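Local coordinates for protein beta-L-arabinobiosidase (Bacteroides thetaiotaomicron, PDB 5MQR) that probably hydrolyses glycosidic linkages of plant pectin as a beta-L-arabinobiosidase, in a chain that also carries sialidase-like modules, at residues Y262-C267 and L278-L283; Q643-A648 and K681-T686; V688-T693 and P725-Q730. One frame throughout, in Å; residues are numbered along the deposited sequence.

Contact 1 (Y262-C267 and L278-L283)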
# COMPACT_ATOMS: atom_id res chain seq x y z
N TYR A 262 -1.48 12.85 -36.32
CA TYR A 262 -1.69 12.06 -35.15
C TYR A 262 -2.63 12.90 -34.30
O TYR A 262 -2.58 14.13 -34.34
CB TYR A 262 -0.38 11.78 -34.43
CG TYR A 262 0.65 11.03 -35.27
CD1 TYR A 262 0.30 9.86 -35.97
CD2 TYR A 262 1.97 11.48 -35.37
CE1 TYR A 262 1.23 9.17 -36.74
CE2 TYR A 262 2.90 10.78 -36.14
CZ TYR A 262 2.53 9.63 -36.81
OH TYR A 262 3.46 8.96 -37.56
N LYS A 263 -3.49 12.24 -33.53
CA LYS A 263 -4.66 12.91 -32.99
C LYS A 263 -4.65 13.04 -31.49
O LYS A 263 -4.26 12.12 -30.80
CB LYS A 263 -5.91 12.15 -33.39
CG LYS A 263 -5.90 11.83 -34.86
CD LYS A 263 -7.26 11.81 -35.49
CE LYS A 263 -7.08 11.89 -37.00
NZ LYS A 263 -8.38 11.63 -37.66
N ALA A 264 -5.12 14.20 -31.02
CA ALA A 264 -5.36 14.44 -29.60
C ALA A 264 -4.10 14.27 -28.76
O ALA A 264 -4.11 13.62 -27.70
CB ALA A 264 -6.49 13.54 -29.09
N PHE A 265 -3.01 14.85 -29.26
CA PHE A 265 -1.72 14.91 -28.56
C PHE A 265 -1.88 15.29 -27.09
O PHE A 265 -2.61 16.23 -26.74
CB PHE A 265 -0.82 15.92 -29.27
CG PHE A 265 0.50 16.19 -28.59
CD1 PHE A 265 0.59 17.13 -27.57
CD2 PHE A 265 1.65 15.54 -29.02
CE1 PHE A 265 1.81 17.39 -26.95
CE2 PHE A 265 2.88 15.79 -28.41
CZ PHE A 265 2.97 16.72 -27.37
N ASN A 266 -1.21 14.54 -26.23
CA ASN A 266 -0.93 15.00 -24.87
C ASN A 266 0.42 14.48 -24.49
O ASN A 266 0.92 13.55 -25.12
CB ASN A 266 -2.01 14.61 -23.85
CG ASN A 266 -2.27 13.12 -23.79
OD1 ASN A 266 -2.05 12.48 -22.76
ND2 ASN A 266 -2.79 12.55 -24.89
N CYS A 267 1.04 15.10 -23.49
CA CYS A 267 2.39 14.76 -23.11
C CYS A 267 2.64 14.99 -21.65
O CYS A 267 1.88 15.68 -20.96
CB CYS A 267 3.39 15.61 -23.92
SG CYS A 267 3.41 17.40 -23.58
N LEU A 278 1.48 11.00 -26.21
CA LEU A 278 0.41 10.05 -26.50
C LEU A 278 -0.57 10.72 -27.47
O LEU A 278 -0.80 11.94 -27.42
CB LEU A 278 -0.33 9.61 -25.24
CG LEU A 278 0.47 8.70 -24.30
CD1 LEU A 278 -0.10 8.67 -22.89
CD2 LEU A 278 0.58 7.29 -24.85
N TRP A 279 -1.13 9.89 -28.34
CA TRP A 279 -2.17 10.28 -29.24
C TRP A 279 -3.22 9.18 -29.22
O TRP A 279 -3.04 8.14 -28.57
CB TRP A 279 -1.59 10.38 -30.64
CG TRP A 279 -0.58 11.48 -30.93
CD1 TRP A 279 -0.86 12.78 -31.34
CD2 TRP A 279 0.84 11.35 -30.98
NE1 TRP A 279 0.31 13.45 -31.58
CE2 TRP A 279 1.36 12.61 -31.38
CE3 TRP A 279 1.73 10.31 -30.69
CZ2 TRP A 279 2.74 12.84 -31.52
CZ3 TRP A 279 3.11 10.53 -30.83
CH2 TRP A 279 3.60 11.79 -31.24
N LYS A 280 -4.31 9.37 -29.95
CA LYS A 280 -5.29 8.31 -30.18
C LYS A 280 -4.66 6.99 -30.68
O LYS A 280 -3.65 6.99 -31.42
CB LYS A 280 -6.32 8.75 -31.22
CG LYS A 280 -7.36 9.71 -30.70
CD LYS A 280 -8.55 9.76 -31.65
CE LYS A 280 -9.59 10.73 -31.15
NZ LYS A 280 -10.85 10.52 -31.92
N HIS A 281 -5.28 5.88 -30.26
CA HIS A 281 -4.75 4.50 -30.48
C HIS A 281 -3.50 4.23 -29.67
O HIS A 281 -2.77 3.27 -29.91
CB HIS A 281 -4.51 4.20 -31.97
CG HIS A 281 -5.72 4.42 -32.82
ND1 HIS A 281 -6.77 3.51 -32.88
CD2 HIS A 281 -6.06 5.44 -33.64
CE1 HIS A 281 -7.70 3.97 -33.70
NE2 HIS A 281 -7.29 5.14 -34.17
N ALA A 282 -3.27 5.08 -28.67
CA ALA A 282 -2.05 5.09 -27.90
C ALA A 282 -0.78 5.07 -28.76
O ALA A 282 0.22 4.48 -28.37
CB ALA A 282 -2.09 3.95 -26.89
N LEU A 283 -0.79 5.73 -29.92
CA LEU A 283 0.48 6.07 -30.58
C LEU A 283 1.32 6.88 -29.57
O LEU A 283 0.79 7.63 -28.73
CB LEU A 283 0.31 6.84 -31.88
CG LEU A 283 -0.44 6.16 -33.05
CD1 LEU A 283 -0.55 7.08 -34.24
CD2 LEU A 283 0.19 4.86 -33.50
O HOH W 1 -3.65 9.26 -33.55
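The indole of Trp279 is wedged between two aromatic side chains of 262-267. Tyr262 lays its CB over one indole face, 3.3 Å from the centroid of the five-membered ring, a CH-pi contact. With CG anti to its own carbonyl carbon (chi1 -60°), the Tyr262 ring then turns an edge toward the six-membered ring of Trp279, planes at 52°. Phe265 also presents an edge to the indole, in an offset edge-to-face pair with the five-membered ring, planes at 65°. Leu283 CD1 touches the Tyr262 ring, 3.4 Å from Tyr262 CD1. This aromatic cluster sits where strands 266-269 and 275-278 pair in a four-stranded antiparallel sheet, consistent with a blade of a beta-propeller, as in BNR-repeat folds. Asn266 and Leu278 form its antiparallel hydrogen-bonded pair, with Asn266 N to Leu278 O at 2.9 Å and Leu278 N to Asn266 O at 2.8 Å. Beyond it, Lys280 N donates to Lys263 O over 2.9 Å. A water takes the Lys263 N-H and donates to Lys280 O. The Asn266 amide folds back to Ala264 O, ND2 to O 3.3 Å; ND2 also donates to Ile311 O, and OD1 accepts from Gly313 N.

Contact 2 (Q643-A648 and K681-T686)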
# COMPACT_ATOMS: atom_id res chain seq x y z
N GLN A 643 6.83 -33.49 17.02
CA GLN A 643 6.40 -33.09 18.35
C GLN A 643 4.97 -32.56 18.27
O GLN A 643 4.14 -33.18 17.59
CB GLN A 643 7.45 -32.18 18.99
CG GLN A 643 8.77 -32.95 19.21
CD GLN A 643 9.72 -32.31 20.20
OE1 GLN A 643 10.29 -33.00 21.03
NE2 GLN A 643 9.92 -30.98 20.12
N ALA A 644 4.62 -31.46 18.93
CA ALA A 644 3.20 -31.08 19.03
C ALA A 644 2.57 -30.66 17.70
O ALA A 644 1.38 -30.80 17.53
CB ALA A 644 3.02 -29.95 20.04
N ILE A 645 3.36 -30.10 16.79
CA ILE A 645 2.84 -29.56 15.55
C ILE A 645 3.59 -30.24 14.41
O ILE A 645 4.71 -29.83 14.05
CB ILE A 645 2.98 -28.04 15.52
CG1 ILE A 645 2.09 -27.44 16.62
CG2 ILE A 645 2.51 -27.47 14.19
CD1 ILE A 645 2.60 -26.13 17.10
N PRO A 646 2.99 -31.31 13.86
CA PRO A 646 3.58 -32.01 12.72
C PRO A 646 3.73 -31.09 11.51
O PRO A 646 3.05 -30.06 11.45
CB PRO A 646 2.56 -33.11 12.42
CG PRO A 646 1.80 -33.28 13.69
CD PRO A 646 1.67 -31.89 14.19
N ASN A 647 4.62 -31.46 10.59
CA ASN A 647 4.80 -30.76 9.32
C ASN A 647 3.47 -30.56 8.60
O ASN A 647 3.25 -29.51 8.00
CB ASN A 647 5.76 -31.51 8.39
CG ASN A 647 7.23 -31.30 8.71
OD1 ASN A 647 7.61 -30.56 9.60
ND2 ASN A 647 8.07 -31.96 7.93
N ALA A 648 2.58 -31.56 8.67
CA ALA A 648 1.26 -31.47 8.04
C ALA A 648 0.39 -30.32 8.62
O ALA A 648 -0.48 -29.81 7.92
CB ALA A 648 0.55 -32.83 8.12
N LYS A 681 8.78 -26.80 15.34
CA LYS A 681 9.03 -28.20 15.66
C LYS A 681 9.31 -28.42 17.13
O LYS A 681 9.12 -29.54 17.63
CB LYS A 681 10.22 -28.75 14.87
CG LYS A 681 9.99 -28.89 13.36
CD LYS A 681 11.30 -29.23 12.65
CE LYS A 681 11.08 -29.58 11.18
NZ LYS A 681 10.42 -30.91 11.01
N HIS A 682 9.77 -27.36 17.81
CA HIS A 682 10.21 -27.46 19.19
C HIS A 682 9.12 -27.23 20.23
O HIS A 682 9.36 -27.39 21.42
CB HIS A 682 11.41 -26.55 19.43
CG HIS A 682 12.61 -26.98 18.67
ND1 HIS A 682 13.53 -27.87 19.19
CD2 HIS A 682 13.02 -26.70 17.42
CE1 HIS A 682 14.46 -28.10 18.28
NE2 HIS A 682 14.17 -27.41 17.19
N ILE A 683 7.91 -26.92 19.78
CA ILE A 683 6.79 -26.90 20.69
C ILE A 683 6.43 -28.35 21.00
O ILE A 683 6.11 -29.13 20.08
CB ILE A 683 5.62 -26.14 20.07
CG1 ILE A 683 6.04 -24.69 19.82
CG2 ILE A 683 4.39 -26.23 20.98
CD1 ILE A 683 5.14 -23.92 18.89
N LYS A 684 6.49 -28.71 22.28
CA LYS A 684 6.28 -30.09 22.72
C LYS A 684 5.15 -30.21 23.73
O LYS A 684 5.11 -29.45 24.68
CB LYS A 684 7.57 -30.56 23.38
CG LYS A 684 7.66 -32.04 23.70
CD LYS A 684 9.06 -32.32 24.23
CE LYS A 684 9.22 -33.75 24.72
NZ LYS A 684 8.89 -34.67 23.62
N GLU A 685 4.24 -31.17 23.56
CA GLU A 685 3.20 -31.40 24.57
C GLU A 685 3.84 -32.06 25.79
O GLU A 685 4.72 -32.89 25.63
CB GLU A 685 2.01 -32.22 24.03
CG GLU A 685 1.29 -31.46 22.90
CD GLU A 685 0.02 -32.10 22.33
OE1 GLU A 685 -0.31 -33.30 22.59
OE2 GLU A 685 -0.66 -31.36 21.56
N THR A 686 3.47 -31.62 26.99
CA THR A 686 3.88 -32.28 28.24
C THR A 686 2.69 -32.35 29.17
O THR A 686 1.73 -31.63 28.98
CB THR A 686 5.06 -31.56 28.97
OG1 THR A 686 4.58 -30.56 29.88
CG2 THR A 686 6.05 -30.93 27.99
O HOH W 2 5.93 -29.11 17.42
O HOH W 3 11.25 -32.00 8.39
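Ala644 passes Lys684 with their CA atoms 4.9 Å apart, and one direct backbone bond, Ala644 N to Ile683 O at 3.0 Å, ties the two segments here. A water beside it accepts from Ile645 N and can donate to the same Ile683 O. Gln643 reaches across with an extended chain: its NE2 meets Lys681 O at 3.0 Å, in the carbonyl plane and on a lone pair, the C=O...N angle being 137°. The acceptor also lies near the Gln643 amide plane, and NE2 has a second partner in Thr693 OG1, which together would hold the amide's rotation. On its other end OE1 takes a weak, long bond from Lys684 NZ, whose aliphatic chain crosses the amide obliquely. The segment 681-686 follows helix 666-680 and contains strand 683-684, which pairs with 691-692 as a short beta-hairpin, while 643-648 leads into helix 647-657; the contact thus joins the approach to one helix with the exit of the next. On the apolar side Ile645 CD1 touches Ile683 CD1 at 3.8 Å, and both side chains pack on Trp653. Ala644 CB rests against Glu685 CG at 3.7 Å. The Lys681 chain bends at its last torsion (chi4 -72°), bringing NZ to Asn647 OD1 at 3.2 Å; that oxygen also accepts from Arg680 NH2, and a water links NZ to Asn647 ND2.

Contact 3 (V688-T693 and P725-Q730)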
# COMPACT_ATOMS: atom_id res chain seq x y z
N VAL A 688 2.26 -30.96 31.90
CA VAL A 688 2.01 -29.63 32.48
C VAL A 688 1.82 -28.50 31.47
O VAL A 688 1.83 -27.33 31.83
CB VAL A 688 3.11 -29.27 33.49
CG1 VAL A 688 3.09 -30.28 34.63
CG2 VAL A 688 4.49 -29.20 32.82
N GLY A 689 1.60 -28.84 30.21
CA GLY A 689 1.47 -27.85 29.15
C GLY A 689 2.68 -27.86 28.23
O GLY A 689 3.59 -28.68 28.38
N TYR A 690 2.69 -26.93 27.28
CA TYR A 690 3.73 -26.88 26.27
C TYR A 690 5.10 -26.59 26.86
O TYR A 690 5.22 -25.80 27.80
CB TYR A 690 3.42 -25.84 25.20
CG TYR A 690 2.18 -26.10 24.35
CD1 TYR A 690 2.12 -27.20 23.47
CD2 TYR A 690 1.11 -25.20 24.34
CE1 TYR A 690 1.02 -27.40 22.64
CE2 TYR A 690 -0.00 -25.41 23.53
CZ TYR A 690 -0.04 -26.51 22.69
OH TYR A 690 -1.13 -26.73 21.88
N GLY A 691 6.10 -27.29 26.31
CA GLY A 691 7.50 -27.05 26.58
C GLY A 691 8.16 -26.65 25.28
O GLY A 691 7.55 -26.82 24.21
N MSE A 692 9.38 -26.11 25.37
CA MSE A 692 10.22 -25.79 24.20
C MSE A 692 11.57 -26.45 24.32
O MSE A 692 12.37 -26.13 25.21
CB MSE A 692 10.36 -24.29 23.93
CG MSE A 692 11.26 -24.01 22.75
SE MSE A 692 10.88 -22.23 21.98
CE MSE A 692 9.30 -22.62 20.86
N THR A 693 11.84 -27.36 23.38
CA THR A 693 13.11 -28.06 23.28
C THR A 693 14.20 -27.24 22.58
O THR A 693 13.94 -26.19 21.95
CB THR A 693 12.92 -29.38 22.51
OG1 THR A 693 12.27 -29.10 21.26
CG2 THR A 693 12.04 -30.35 23.30
N PRO A 725 -0.75 -16.33 22.26
CA PRO A 725 0.10 -16.31 23.44
C PRO A 725 0.19 -17.63 24.18
O PRO A 725 1.06 -17.76 25.05
CB PRO A 725 -0.54 -15.24 24.34
CG PRO A 725 -1.98 -15.22 23.93
CD PRO A 725 -1.98 -15.52 22.45
N LYS A 726 -0.69 -18.60 23.89
CA LYS A 726 -0.74 -19.81 24.72
C LYS A 726 0.56 -20.62 24.71
O LYS A 726 0.91 -21.19 25.73
CB LYS A 726 -1.94 -20.71 24.39
CG LYS A 726 -1.82 -21.45 23.07
CD LYS A 726 -3.07 -22.29 22.78
CE LYS A 726 -2.87 -23.06 21.48
NZ LYS A 726 -4.10 -23.74 21.01
N TYR A 727 1.29 -20.62 23.60
CA TYR A 727 2.54 -21.40 23.46
C TYR A 727 3.61 -20.92 24.43
O TYR A 727 4.10 -21.68 25.28
CB TYR A 727 3.08 -21.39 21.99
CG TYR A 727 2.04 -21.94 21.03
CD1 TYR A 727 1.72 -23.30 21.03
CD2 TYR A 727 1.33 -21.09 20.18
CE1 TYR A 727 0.74 -23.81 20.19
CE2 TYR A 727 0.33 -21.58 19.35
CZ TYR A 727 0.04 -22.94 19.36
OH TYR A 727 -0.92 -23.43 18.54
N LEU A 728 3.97 -19.65 24.29
CA LEU A 728 5.00 -19.06 25.13
C LEU A 728 4.57 -18.91 26.62
O LEU A 728 5.39 -19.07 27.52
CB LEU A 728 5.46 -17.74 24.54
CG LEU A 728 6.73 -17.17 25.18
CD1 LEU A 728 7.88 -18.18 25.27
CD2 LEU A 728 7.12 -15.95 24.37
N ASP A 729 3.28 -18.65 26.87
CA ASP A 729 2.77 -18.64 28.24
C ASP A 729 3.12 -19.97 28.95
O ASP A 729 3.68 -19.98 30.04
CB ASP A 729 1.25 -18.50 28.26
CG ASP A 729 0.74 -17.08 28.03
OD1 ASP A 729 1.47 -16.07 27.94
OD2 ASP A 729 -0.50 -17.00 27.95
N GLN A 730 2.79 -21.07 28.29
CA GLN A 730 2.99 -22.42 28.81
C GLN A 730 4.46 -22.83 28.88
O GLN A 730 4.88 -23.41 29.88
CB GLN A 730 2.16 -23.43 28.00
CG GLN A 730 0.66 -23.28 28.27
CD GLN A 730 -0.22 -24.29 27.55
OE1 GLN A 730 0.14 -25.47 27.39
NE2 GLN A 730 -1.38 -23.83 27.11
O HOH W 4 3.03 -24.98 31.60
O HOH W 5 -3.42 -25.85 22.98
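Over one face of the Tyr690 ring lies Tyr727, whose CD1 sits 3.7 Å above the plane toward the rim, while the Gln730 side-chain amide approaches obliquely with its plane only 19° from that of the ring. The contact sets the two-stranded antiparallel sheet 683-684/691-692 against the first turns of helix 726-737 of the MGH1-like glycoside hydrolase region. The tyrosines point the same way side by side, ring centroids 5.1 Å apart, an oblique pair. Tyr727 meets Trp653 edge-to-face as well, carrying the aromatic packing on to helix 647-657. Gln730 has CG anti to its carbonyl carbon (chi1 -71°) and an extended chain, which carries OE1 to Tyr690 N at 2.9 Å, the N-H...O angle being 159°. The same oxygen lies 3.2 Å from Gly689 CA, where a side chain would clash with it. An alanine in place of Tyr690 is likely to open a gap beside Tyr727 CD1 and CE1 and to cost Lys726 NZ its water-mediated link. That link runs through one water, 2.7 Å from Tyr690 OH and 3.0 Å from Lys726 NZ, from which it accepts a bond.

Overall arrangement
Contacts 2 and 3 adjoin, their centres about 11 Å apart, whereas contact 1 lies on the opposite side of the chain's centre, about 63 Å from contact 2 and 65 Å from contact 3 between centres. Contacts 2 and 3 are joined through the short sheet they share: Lys684 O and Gly691 N are 2.9 Å apart, a probable hydrogen bond, and His682 ND1 and Thr693 OG1 2.7 Å, another. Ile683 packs on Tyr690 between them. Contact 1 belongs to the propeller-like part; the Asn266 side chain is about 9 Å from a bound calcium ion, and Lys280 NZ hydrogen-bonds to Asn308 O and to OH of the phosphotyrosine at position 371.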